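Local coordinates for protein glucose dehydrogenase (Haloferax mediterranei, PDB 2B5V) that catalyses the zinc-dependent oxidation of D-glucose and several other aldose sugars with NAD(+) or, preferably, NADP(+) as electron acceptor, at residues T40-I45 and A339-D344. Sequence-based numbering, arbitrary orientation.
Sequences TDHEVI and AAFDDD
His42 and Phe341 carry this contact between helix 39-46 and the loop that joins strands 328-333 and 349-353. The His42 ring meets the loop with its edge. Its NE2 donates a hydrogen bond of 3.0 Å to the backbone O of Phe341. The bond is nearly straight, with an N-H...O angle of 166°, and the oxygen lies almost in the imidazole plane. The donor stands tilted from the carbonyl plane. CB of Asp343 also approaches His42 NE2, at 4.1 Å. The Phe341 side chain points back at the helix. Its CG lies anti to its own carbonyl carbon (chi1 -60°), which turns the ring toward Ile45 and Asp41. The Ile45 and Phe341 side chains cross at about a right angle, and CD1 of Ile45 comes within 3.4 Å of Phe341 CD2. CB of Asp41 sits at the ring edge, 4.4 Å from Phe341 CE2. Asp41 OD2 is hydrogen-bonded to the backbone N of Asp38, a ligand of the catalytic zinc, and OD1 to that of Gly62. Val37 and Ile352 also pack on Phe341. A leucine in place of His42 would probably leave the Phe341 carbonyl without this donor. On the helix that bears the substrate-binding Thr40, the contact is thus part polar, part apolar: the near-linear bond satisfies the Phe341 carbonyl and probably fixes the imidazole's rotation, while Ile45 meets Phe341 through carbon alone.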
# COMPACT_ATOMS: atom_id res chain seq x y z
N THR A 40 16.65 -19.66 1.41
CA THR A 40 17.84 -18.90 1.03
C THR A 40 19.07 -19.80 1.13
O THR A 40 19.93 -19.79 0.26
CB THR A 40 18.03 -17.67 1.94
OG1 THR A 40 18.33 -18.11 3.28
CG2 THR A 40 16.75 -16.81 1.96
N ASP A 41 19.16 -20.58 2.21
CA ASP A 41 20.28 -21.49 2.37
C ASP A 41 20.39 -22.43 1.18
O ASP A 41 21.49 -22.79 0.75
CB ASP A 41 20.12 -22.32 3.65
CG ASP A 41 20.11 -21.46 4.89
OD1 ASP A 41 21.18 -20.89 5.19
OD2 ASP A 41 19.04 -21.34 5.54
N HIS A 42 19.24 -22.84 0.66
CA HIS A 42 19.24 -23.73 -0.49
C HIS A 42 19.70 -22.96 -1.73
O HIS A 42 20.44 -23.49 -2.55
CB HIS A 42 17.86 -24.35 -0.71
CG HIS A 42 17.60 -25.54 0.16
ND1 HIS A 42 16.71 -25.53 1.20
CD2 HIS A 42 18.13 -26.79 0.12
CE1 HIS A 42 16.69 -26.72 1.78
NE2 HIS A 42 17.54 -27.51 1.15
N GLU A 43 19.27 -21.71 -1.84
CA GLU A 43 19.69 -20.87 -2.97
C GLU A 43 21.21 -20.83 -3.02
O GLU A 43 21.81 -21.02 -4.08
CB GLU A 43 19.16 -19.45 -2.80
CG GLU A 43 18.02 -19.10 -3.75
CD GLU A 43 16.69 -19.68 -3.33
OE1 GLU A 43 16.61 -20.92 -3.17
OE2 GLU A 43 15.73 -18.90 -3.16
N VAL A 44 21.83 -20.58 -1.87
CA VAL A 44 23.28 -20.52 -1.78
C VAL A 44 23.86 -21.87 -2.22
O VAL A 44 24.67 -21.93 -3.14
CB VAL A 44 23.76 -20.22 -0.34
CG1 VAL A 44 25.29 -20.31 -0.26
CG2 VAL A 44 23.30 -18.83 0.08
N ILE A 45 23.43 -22.94 -1.58
CA ILE A 45 23.93 -24.25 -1.95
C ILE A 45 23.67 -24.51 -3.43
O ILE A 45 24.26 -25.42 -4.02
CB ILE A 45 23.26 -25.35 -1.10
CG1 ILE A 45 23.66 -25.18 0.37
CG2 ILE A 45 23.64 -26.73 -1.62
CD1 ILE A 45 23.17 -26.27 1.27
N ALA A 339 21.43 -34.24 6.27
CA ALA A 339 20.02 -34.61 6.17
C ALA A 339 19.11 -33.39 6.28
O ALA A 339 18.01 -33.39 5.74
CB ALA A 339 19.68 -35.62 7.28
N ALA A 340 19.58 -32.35 6.96
CA ALA A 340 18.79 -31.13 7.16
C ALA A 340 18.54 -30.40 5.86
O ALA A 340 17.64 -29.55 5.78
CB ALA A 340 19.50 -30.19 8.15
N PHE A 341 19.34 -30.73 4.84
CA PHE A 341 19.19 -30.07 3.54
C PHE A 341 18.47 -30.87 2.46
O PHE A 341 18.28 -30.38 1.35
CB PHE A 341 20.56 -29.63 3.00
CG PHE A 341 21.27 -28.66 3.88
CD1 PHE A 341 22.11 -29.10 4.89
CD2 PHE A 341 21.09 -27.28 3.71
CE1 PHE A 341 22.76 -28.18 5.72
CE2 PHE A 341 21.74 -26.37 4.53
CZ PHE A 341 22.57 -26.82 5.53
N ASP A 342 18.08 -32.10 2.75
CA ASP A 342 17.34 -32.86 1.76
C ASP A 342 15.94 -32.27 1.74
O ASP A 342 15.28 -32.19 2.77
CB ASP A 342 17.28 -34.34 2.14
CG ASP A 342 18.65 -34.93 2.33
OD1 ASP A 342 19.51 -34.73 1.45
OD2 ASP A 342 18.87 -35.60 3.37
N ASP A 343 15.47 -31.85 0.57
CA ASP A 343 14.15 -31.27 0.50
C ASP A 343 13.20 -31.99 -0.44
O ASP A 343 13.47 -32.13 -1.63
CB ASP A 343 14.25 -29.79 0.09
CG ASP A 343 12.89 -29.10 0.00
OD1 ASP A 343 12.09 -29.18 0.97
OD2 ASP A 343 12.63 -28.47 -1.05
N ASP A 344 12.09 -32.47 0.11
CA ASP A 344 11.08 -33.13 -0.70
C ASP A 344 9.73 -32.65 -0.16
O ASP A 344 9.67 -31.93 0.84
CB ASP A 344 11.19 -34.65 -0.61
CG ASP A 344 11.11 -35.15 0.81
OD1 ASP A 344 10.18 -34.75 1.54
OD2 ASP A 344 11.98 -35.97 1.19